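Local coordinates for lipolytic protein G-D-S-L family (Chitinophaga pinensis, PDB 4Q7Q) that is of unknown function but, as a GDSL-family member of the SGNH hydrolase clan, probably hydrolyses ester bonds as a lipase or acylhydrolase, at residues G26-K31 / V136-A141; Q131-V136 / P209-I214; G201-Y206 / E219-P224. One frame throughout, in Å; residues are numbered along the deposited sequence.

Interaction 1 of 3, residues G26-K31 / V136-A141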
loop_
_atom_site.group_PDB
_atom_site.type_symbol
_atom_site.label_atom_id
_atom_site.label_comp_id
_atom_site.label_asym_id
_atom_site.label_seq_id
_atom_site.Cartn_x
_atom_site.Cartn_y
_atom_site.Cartn_z
ATOM N N GLY A 26 -13.296 6.852 7.785
ATOM C CA GLY A 26 -13.976 7.903 8.523
ATOM C C GLY A 26 -14.511 8.958 7.570
ATOM O O GLY A 26 -14.701 10.122 7.942
ATOM N N ASN A 27 -14.739 8.538 6.328
ATOM C CA ASN A 27 -15.145 9.429 5.245
ATOM C C ASN A 27 -14.165 10.574 4.981
ATOM O O ASN A 27 -14.550 11.623 4.461
ATOM C CB ASN A 27 -16.570 9.944 5.462
ATOM C CG ASN A 27 -17.568 8.820 5.578
ATOM O OD1 ASN A 27 -17.773 8.061 4.629
ATOM N ND2 ASN A 27 -18.191 8.696 6.744
ATOM N N ARG A 28 -12.901 10.360 5.336
ATOM C CA ARG A 28 -11.842 11.315 5.027
ATOM C C ARG A 28 -11.483 11.264 3.549
ATOM O O ARG A 28 -10.898 12.206 3.014
ATOM C CB ARG A 28 -10.587 11.029 5.856
ATOM C CG ARG A 28 -10.772 11.155 7.360
ATOM C CD ARG A 28 -9.931 12.270 7.949
ATOM N NE ARG A 28 -10.228 12.449 9.366
ATOM C CZ ARG A 28 -9.332 12.399 10.345
ATOM N NH1 ARG A 28 -8.051 12.186 10.073
ATOM N NH2 ARG A 28 -9.718 12.581 11.602
ATOM N N VAL A 29 -11.827 10.156 2.900
ATOM C CA VAL A 29 -11.521 9.950 1.486
ATOM C C VAL A 29 -12.813 9.856 0.679
ATOM O O VAL A 29 -13.774 9.221 1.115
ATOM C CB VAL A 29 -10.713 8.646 1.297
ATOM C CG1 VAL A 29 -10.468 8.354 -0.185
ATOM C CG2 VAL A 29 -9.405 8.722 2.068
ATOM N N SER A 30 -12.837 10.477 -0.497
ATOM C CA SER A 30 -14.028 10.429 -1.348
ATOM C C SER A 30 -13.843 9.554 -2.596
ATOM O O SER A 30 -14.815 9.046 -3.146
ATOM C CB SER A 30 -14.490 11.838 -1.732
ATOM O OG SER A 30 -13.545 12.480 -2.566
ATOM N N LYS A 31 -12.600 9.376 -3.033
ATOM C CA LYS A 31 -12.318 8.516 -4.180
ATOM C C LYS A 31 -10.983 7.811 -3.990
ATOM O O LYS A 31 -9.952 8.458 -3.807
ATOM C CB LYS A 31 -12.298 9.314 -5.492
ATOM C CG LYS A 31 -13.656 9.841 -5.977
ATOM C CD LYS A 31 -13.518 10.570 -7.312
ATOM C CE LYS A 31 -14.847 11.155 -7.762
ATOM N NZ LYS A 31 -14.755 11.830 -9.091
ATOM N N VAL A 136 -1.926 5.755 13.012
ATOM C CA VAL A 136 -2.866 5.551 14.109
ATOM C C VAL A 136 -4.233 5.229 13.516
ATOM O O VAL A 136 -4.777 6.013 12.746
ATOM C CB VAL A 136 -2.967 6.781 15.030
ATOM C CG1 VAL A 136 -3.856 6.465 16.216
ATOM C CG2 VAL A 136 -1.591 7.201 15.510
ATOM N N TYR A 137 -4.767 4.058 13.850
ATOM C CA TYR A 137 -6.029 3.601 13.283
ATOM C C TYR A 137 -7.195 4.492 13.723
ATOM O O TYR A 137 -7.425 4.697 14.915
ATOM C CB TYR A 137 -6.286 2.149 13.696
ATOM C CG TYR A 137 -7.505 1.516 13.060
ATOM C CD1 TYR A 137 -7.906 1.864 11.775
ATOM C CD2 TYR A 137 -8.253 0.568 13.747
ATOM C CE1 TYR A 137 -9.019 1.288 11.193
ATOM C CE2 TYR A 137 -9.369 -0.019 13.169
ATOM C CZ TYR A 137 -9.751 0.349 11.889
ATOM O OH TYR A 137 -10.859 -0.227 11.305
ATOM N N ILE A 138 -7.937 5.006 12.748
ATOM C CA ILE A 138 -9.010 5.952 13.016
ATOM C C ILE A 138 -10.151 5.365 13.861
ATOM O O ILE A 138 -10.859 6.101 14.560
ATOM C CB ILE A 138 -9.542 6.572 11.695
ATOM C CG1 ILE A 138 -10.241 7.902 11.967
ATOM C CG2 ILE A 138 -10.456 5.606 10.947
ATOM C CD1 ILE A 138 -10.405 8.761 10.725
ATOM N N ALA A 139 -10.319 4.044 13.821
ATOM C CA ALA A 139 -11.400 3.406 14.573
ATOM C C ALA A 139 -10.941 2.854 15.923
ATOM O O ALA A 139 -11.768 2.428 16.734
ATOM C CB ALA A 139 -12.069 2.309 13.739
ATOM N N ASP A 140 -9.630 2.868 16.162
ATOM C CA ASP A 140 -9.061 2.357 17.410
ATOM C C ASP A 140 -7.593 2.756 17.516
ATOM O O ASP A 140 -6.721 2.088 16.967
ATOM C CB ASP A 140 -9.187 0.830 17.472
ATOM C CG ASP A 140 -8.743 0.254 18.810
ATOM O OD1 ASP A 140 -8.202 1.001 19.656
ATOM O OD2 ASP A 140 -8.931 -0.962 19.015
ATOM N N ALA A 141 -7.325 3.832 18.250
ATOM C CA ALA A 141 -5.979 4.394 18.334
ATOM C C ALA A 141 -4.946 3.499 19.019
ATOM O O ALA A 141 -3.750 3.773 18.938
ATOM C CB ALA A 141 -6.021 5.771 19.002
#
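A surface contact between two loops brings the side chain of Ile138 against Arg28 and Gly26, in an SGNH hydrolase fold built on a parallel five-stranded sheet. The loop with Gly26 and Arg28 runs between helix 14-17 and helix 33-40. Ile138 sits at the second position of a type I beta turn from Tyr137 to Asp140, in the loop that links the short antiparallel strands 135-136 and 144-145; Asp140 N closes the turn on Tyr137 O at 3.1 Å.

No hydrogen bond crosses the interface. Every approach of Ile138 to the other loop within 4.5 Å runs through one methyl, CD1. It lies over one face of the Arg28 guanidinium, above the centre of the group, with Ile138 CD1 3.8 Å from Arg28 CZ and 3.9 Å from Arg28 NE. The same methyl, Ile138 CD1, is 4.1 Å from Arg28 CG, so it follows the bent arginine chain as well as its flat end. That bend lies at the second torsion (chi2 -116°). Ile138 extends CG1 anti to its backbone N (chi1 -158°), carrying CD1 across the gap to the arginine, and the two side chains cross at a slant.

The polar end of Arg28 is held elsewhere: NH1 bonds to Tyr225 O, while the side chain also rests on Pro227 and Tyr234. The guanidinium thus pairs with a backbone carbonyl beyond the two loops while one of its faces meets the methyl. Ile138 also lies near, without touching, Ser14, Asp235 and His238, whose geometry is consistent with the catalytic triad of this family. On the glycine side the packing is looser, with Gly26 CA 4.3 Å from Ile138 CD1.

Interaction 2 of 3, residues Q131-V136 / P209-I214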
loop_
_atom_site.group_PDB
_atom_site.type_symbol
_atom_site.label_atom_id
_atom_site.label_comp_id
_atom_site.label_asym_id
_atom_site.label_seq_id
_atom_site.Cartn_x
_atom_site.Cartn_y
_atom_site.Cartn_z
ATOM N N GLN A 131 5.864 4.994 1.059
ATOM C CA GLN A 131 6.371 5.338 2.379
ATOM C C GLN A 131 5.197 5.602 3.315
ATOM O O GLN A 131 4.068 5.877 2.881
ATOM C CB GLN A 131 7.327 6.525 2.306
ATOM C CG GLN A 131 8.581 6.178 1.527
ATOM C CD GLN A 131 9.621 7.272 1.534
ATOM O OE1 GLN A 131 10.021 7.766 2.593
ATOM N NE2 GLN A 131 10.084 7.643 0.350
ATOM N N ARG A 132 5.450 5.471 4.604
ATOM C CA ARG A 132 4.399 5.647 5.591
ATOM C C ARG A 132 4.958 6.341 6.810
ATOM O O ARG A 132 6.081 6.056 7.243
ATOM C CB ARG A 132 3.810 4.288 5.986
ATOM C CG ARG A 132 4.836 3.223 6.319
ATOM C CD ARG A 132 4.204 1.857 6.518
ATOM N NE ARG A 132 3.469 1.759 7.777
ATOM C CZ ARG A 132 2.779 0.688 8.153
ATOM N NH1 ARG A 132 2.712 -0.377 7.353
ATOM N NH2 ARG A 132 2.155 0.680 9.323
ATOM N N ASN A 133 4.202 7.284 7.355
ATOM C CA ASN A 133 4.615 7.869 8.617
ATOM C C ASN A 133 3.933 7.140 9.766
ATOM O O ASN A 133 3.363 6.068 9.553
ATOM C CB ASN A 133 4.393 9.381 8.653
ATOM C CG ASN A 133 5.526 10.096 9.345
ATOM O OD1 ASN A 133 5.978 9.660 10.399
ATOM N ND2 ASN A 133 6.016 11.176 8.744
ATOM N N ASP A 134 4.014 7.689 10.976
ATOM C CA ASP A 134 3.364 7.062 12.124
ATOM C C ASP A 134 1.890 6.853 11.807
ATOM O O ASP A 134 1.188 7.788 11.429
ATOM C CB ASP A 134 3.476 7.954 13.362
ATOM C CG ASP A 134 4.869 7.980 13.958
ATOM O OD1 ASP A 134 5.807 7.381 13.395
ATOM O OD2 ASP A 134 5.016 8.618 15.014
ATOM N N PHE A 135 1.433 5.618 11.966
ATOM C CA PHE A 135 0.053 5.257 11.694
ATOM C C PHE A 135 -0.734 5.163 12.988
ATOM O O PHE A 135 -0.258 4.573 13.955
ATOM C CB PHE A 135 0.028 3.905 10.983
ATOM C CG PHE A 135 -1.308 3.210 11.024
ATOM C CD1 PHE A 135 -2.392 3.736 10.350
ATOM C CD2 PHE A 135 -1.471 2.021 11.723
ATOM C CE1 PHE A 135 -3.623 3.094 10.374
ATOM C CE2 PHE A 135 -2.693 1.371 11.744
ATOM C CZ PHE A 135 -3.775 1.911 11.072
ATOM N N VAL A 136 -1.926 5.755 13.012
ATOM C CA VAL A 136 -2.866 5.551 14.109
ATOM C C VAL A 136 -4.233 5.229 13.516
ATOM O O VAL A 136 -4.777 6.013 12.746
ATOM C CB VAL A 136 -2.967 6.781 15.030
ATOM C CG1 VAL A 136 -3.856 6.465 16.216
ATOM C CG2 VAL A 136 -1.591 7.201 15.510
ATOM N N PRO A 209 9.698 16.372 11.524
ATOM C CA PRO A 209 9.982 15.206 12.366
ATOM C C PRO A 209 9.804 15.440 13.873
ATOM O O PRO A 209 10.086 14.531 14.652
ATOM C CB PRO A 209 11.454 14.934 12.057
ATOM C CG PRO A 209 12.017 16.295 11.870
ATOM C CD PRO A 209 10.943 17.064 11.137
ATOM N N ALA A 210 9.353 16.600 14.307
ATOM C CA ALA A 210 9.178 16.822 15.734
ATOM C C ALA A 210 8.363 15.754 16.433
ATOM O O ALA A 210 8.686 15.355 17.491
ATOM C CB ALA A 210 8.535 18.198 15.970
ATOM N N PHE A 211 7.295 15.323 15.815
ATOM C CA PHE A 211 6.392 14.384 16.442
ATOM C C PHE A 211 6.996 13.025 16.761
ATOM O O PHE A 211 6.500 12.356 17.572
ATOM C CB PHE A 211 5.010 14.305 15.782
ATOM C CG PHE A 211 4.941 13.584 14.442
ATOM C CD1 PHE A 211 5.263 12.258 14.310
ATOM C CD2 PHE A 211 4.443 14.227 13.355
ATOM C CE1 PHE A 211 5.149 11.637 13.098
ATOM C CE2 PHE A 211 4.315 13.603 12.150
ATOM C CZ PHE A 211 4.662 12.299 12.030
ATOM N N VAL A 212 8.085 12.688 16.125
ATOM C CA VAL A 212 8.767 11.439 16.435
ATOM C C VAL A 212 9.283 11.430 17.845
ATOM O O VAL A 212 9.381 10.400 18.431
ATOM C CB VAL A 212 9.904 11.141 15.467
ATOM C CG1 VAL A 212 10.517 9.787 15.757
ATOM C CG2 VAL A 212 9.378 11.160 14.068
ATOM N N ASN A 213 9.538 12.604 18.392
ATOM C CA ASN A 213 10.100 12.745 19.735
ATOM C C ASN A 213 9.068 12.935 20.843
ATOM O O ASN A 213 9.433 13.048 22.016
ATOM C CB ASN A 213 11.078 13.919 19.775
ATOM C CG ASN A 213 12.111 13.857 18.672
ATOM O OD1 ASN A 213 12.241 14.788 17.875
ATOM N ND2 ASN A 213 12.851 12.759 18.616
ATOM N N ILE A 214 7.791 12.986 20.482
ATOM C CA ILE A 214 6.742 13.237 21.468
ATOM C C ILE A 214 5.918 11.972 21.661
ATOM O O ILE A 214 5.426 11.399 20.688
ATOM C CB ILE A 214 5.814 14.402 21.035
ATOM C CG1 ILE A 214 6.632 15.649 20.666
ATOM C CG2 ILE A 214 4.808 14.723 22.136
ATOM C CD1 ILE A 214 7.360 16.262 21.841
#
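A single-turn 3-10 segment, 210-213, sends Phe211 against Asn133 and Asp134, in the stretch leading into strand 135-136 of an SGNH hydrolase fold. The contact is buried, and it joins this stretch to the long connection between strand 203-206 and helix 241-257. Asn133 OD1 meets the ring at its edge, near the ring plane, 3.4 Å from Phe211 CZ, so the partial negative charge of the oxygen faces the electropositive rim. The amide and ring planes are 55° apart. Asp134 comes in obliquely, its OD2 3.6 Å from Phe211 CE1. With CG between the backbone N and the carbonyl carbon (chi1 74°), the Phe211 ring is directed toward both residues.

Both polar groups are fixed by other bonds. Asn133 ND2 donates to Leu186 O. Asp134 OD1 bonds with Tyr149 OH and Gly147 N, and OD2 forms a salt bridge with Lys193; the Phe211 side chain also touches Lys193, Leu195 and Tyr206. The salt bridge and the two hydrogen bonds would be expected to offset much of the carboxylate's charge. Asn133 OD1 also accepts the next residue's amide: Asp134 N lies 2.8 Å from it, in the carbonyl plane.

Interaction 3 of 3, residues G201-Y206 / E219-P224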
loop_
_atom_site.group_PDB
_atom_site.type_symbol
_atom_site.label_atom_id
_atom_site.label_comp_id
_atom_site.label_asym_id
_atom_site.label_seq_id
_atom_site.Cartn_x
_atom_site.Cartn_y
_atom_site.Cartn_z
ATOM N N GLY A 201 1.174 19.145 29.681
ATOM C CA GLY A 201 -0.073 18.432 29.468
ATOM C C GLY A 201 -1.036 19.093 28.497
ATOM O O GLY A 201 -2.167 18.636 28.338
ATOM N N LYS A 202 -0.594 20.162 27.841
ATOM C CA LYS A 202 -1.440 20.878 26.891
ATOM C C LYS A 202 -1.216 20.368 25.470
ATOM O O LYS A 202 -0.112 19.971 25.115
ATOM C CB LYS A 202 -1.145 22.382 26.936
ATOM C CG LYS A 202 -1.280 23.023 28.322
ATOM C CD LYS A 202 -0.814 24.467 28.308
ATOM N N TYR A 203 -2.263 20.399 24.650
ATOM C CA TYR A 203 -2.146 19.942 23.271
ATOM C C TYR A 203 -1.349 20.894 22.399
ATOM O O TYR A 203 -1.485 22.118 22.495
ATOM C CB TYR A 203 -3.521 19.696 22.655
ATOM C CG TYR A 203 -4.133 18.381 23.085
ATOM C CD1 TYR A 203 -3.760 17.193 22.476
ATOM C CD2 TYR A 203 -5.064 18.329 24.109
ATOM C CE1 TYR A 203 -4.306 15.991 22.864
ATOM C CE2 TYR A 203 -5.616 17.131 24.508
ATOM C CZ TYR A 203 -5.236 15.963 23.878
ATOM O OH TYR A 203 -5.782 14.762 24.269
ATOM N N VAL A 204 -0.521 20.305 21.542
ATOM C CA VAL A 204 0.325 21.032 20.603
ATOM C C VAL A 204 0.309 20.323 19.238
ATOM O O VAL A 204 0.279 19.090 19.175
ATOM C CB VAL A 204 1.777 21.129 21.149
ATOM C CG1 VAL A 204 2.728 21.672 20.104
ATOM C CG2 VAL A 204 1.824 21.979 22.416
ATOM N N ASN A 205 0.303 21.102 18.157
ATOM C CA ASN A 205 0.483 20.559 16.812
ATOM C C ASN A 205 1.963 20.364 16.511
ATOM O O ASN A 205 2.694 21.336 16.305
ATOM C CB ASN A 205 -0.153 21.468 15.750
ATOM C CG ASN A 205 0.426 22.889 15.752
ATOM O OD1 ASN A 205 0.522 23.530 16.797
ATOM N ND2 ASN A 205 0.818 23.375 14.576
ATOM N N TYR A 206 2.408 19.108 16.486
ATOM C CA TYR A 206 3.797 18.796 16.166
ATOM C C TYR A 206 3.917 18.233 14.756
ATOM O O TYR A 206 3.452 17.126 14.488
ATOM C CB TYR A 206 4.362 17.752 17.128
ATOM C CG TYR A 206 4.523 18.207 18.561
ATOM C CD1 TYR A 206 5.617 18.977 18.956
ATOM C CD2 TYR A 206 3.590 17.850 19.527
ATOM C CE1 TYR A 206 5.771 19.381 20.278
ATOM C CE2 TYR A 206 3.737 18.243 20.844
ATOM C CZ TYR A 206 4.826 19.014 21.213
ATOM O OH TYR A 206 4.972 19.402 22.524
ATOM N N GLU A 219 -4.514 6.272 25.497
ATOM C CA GLU A 219 -5.439 6.335 26.622
ATOM C C GLU A 219 -5.490 7.739 27.220
ATOM O O GLU A 219 -6.458 8.101 27.885
ATOM C CB GLU A 219 -5.053 5.315 27.697
ATOM N N ASN A 220 -4.442 8.522 26.978
ATOM C CA ASN A 220 -4.357 9.890 27.480
ATOM C C ASN A 220 -4.011 10.869 26.356
ATOM O O ASN A 220 -3.081 11.668 26.474
ATOM C CB ASN A 220 -3.332 9.977 28.619
ATOM C CG ASN A 220 -3.285 11.350 29.273
ATOM O OD1 ASN A 220 -4.227 11.767 29.947
ATOM N ND2 ASN A 220 -2.174 12.057 29.082
ATOM N N ASN A 221 -4.763 10.788 25.261
ATOM C CA ASN A 221 -4.562 11.660 24.108
ATOM C C ASN A 221 -5.690 11.441 23.107
ATOM O O ASN A 221 -5.957 10.305 22.712
ATOM C CB ASN A 221 -3.213 11.362 23.438
ATOM C CG ASN A 221 -2.662 12.542 22.645
ATOM O OD1 ASN A 221 -1.666 13.151 23.039
ATOM N ND2 ASN A 221 -3.284 12.840 21.505
ATOM N N GLU A 222 -6.347 12.525 22.699
ATOM C CA GLU A 222 -7.357 12.466 21.645
ATOM C C GLU A 222 -6.724 11.920 20.370
ATOM O O GLU A 222 -5.498 11.843 20.273
ATOM C CB GLU A 222 -7.923 13.862 21.380
ATOM C CG GLU A 222 -8.535 14.522 22.603
ATOM C CD GLU A 222 -8.750 16.012 22.418
ATOM O OE1 GLU A 222 -8.085 16.611 21.546
ATOM O OE2 GLU A 222 -9.589 16.583 23.146
ATOM N N TYR A 223 -7.550 11.544 19.396
ATOM C CA TYR A 223 -7.032 11.025 18.132
ATOM C C TYR A 223 -6.087 12.049 17.523
ATOM O O TYR A 223 -6.462 13.201 17.331
ATOM C CB TYR A 223 -8.165 10.702 17.163
ATOM C CG TYR A 223 -7.663 10.056 15.890
ATOM C CD1 TYR A 223 -7.161 8.754 15.898
ATOM C CD2 TYR A 223 -7.674 10.747 14.684
ATOM C CE1 TYR A 223 -6.690 8.161 14.745
ATOM C CE2 TYR A 223 -7.204 10.158 13.521
ATOM C CZ TYR A 223 -6.717 8.864 13.560
ATOM O OH TYR A 223 -6.244 8.276 12.409
ATOM N N PRO A 224 -4.842 11.640 17.247
ATOM C CA PRO A 224 -3.800 12.626 16.933
ATOM C C PRO A 224 -3.803 13.142 15.489
ATOM O O PRO A 224 -3.000 14.020 15.162
ATOM C CB PRO A 224 -2.509 11.861 17.223
ATOM C CG PRO A 224 -2.871 10.428 16.943
ATOM C CD PRO A 224 -4.292 10.284 17.419
#
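The phenol oxygen of Tyr203 takes the backbone N-H of Glu222 in a short, nearly straight hydrogen bond: Glu222 N to Tyr203 OH is 2.8 Å, with an angle of 166° at the hydrogen. Around this bond the side chains of Asn221 and Glu222 meet the tyrosine ring differently. Glu222 passes over a face, its OE1 3.7 Å from Tyr203 CZ and offset toward the rim, with the carboxylate turned only 18° from the ring plane. Glu222 CG lies 3.2 Å from Tyr203 OH. Asn221 instead meets the edge: Asn221 ND2 is 3.6 Å from Tyr203 CE1, in the plane of the ring, and the amide stands steeply to it, at 80°.

Tyr203 lies on a strand, 203-206, that pairs with strand 193-196 in a two-stranded antiparallel beta hairpin. The loop is fastened to that partner strand as well. Asn221 OD1 accepts Lys196 N, while Asn221 ND2 donates to His194 O and, within the loop, to Glu222 O at 2.7 Å. This last bond lies on a lone pair of the carbonyl and in the plane of the Asn221 amide, which holds the amide's rotation. His194 serves twice more: its ring stacks with Tyr203, and its NE2 hydrogen-bonds Glu222 OE1, which fixes the carboxylate above the tyrosine.

The three contacts lie outside the parallel five-stranded sheet, in loops and short two-stranded antiparallel sheets. The centres of interactions 1 and 2 are about 17 Å apart. Interaction 3 is centred about 18 Å from interaction 1 and about 13 Å from interaction 2. Along the chain, 26-31/136-141 closes before 201-206/219-224 opens, whereas interaction 2 interlaces with both. Val136, shared by interactions 1 and 2, is one junction: Val136 O lies 2.7 Å from Tyr223 OH of interaction 3, probably hydrogen-bonded. Phe211 and Ile214 also pack on Tyr206. Strand 135-136, the 3-10 segment and the 193-196/203-206 hairpin thus form one connected region beside the sheet, which at Ile138 comes near the probable catalytic triad.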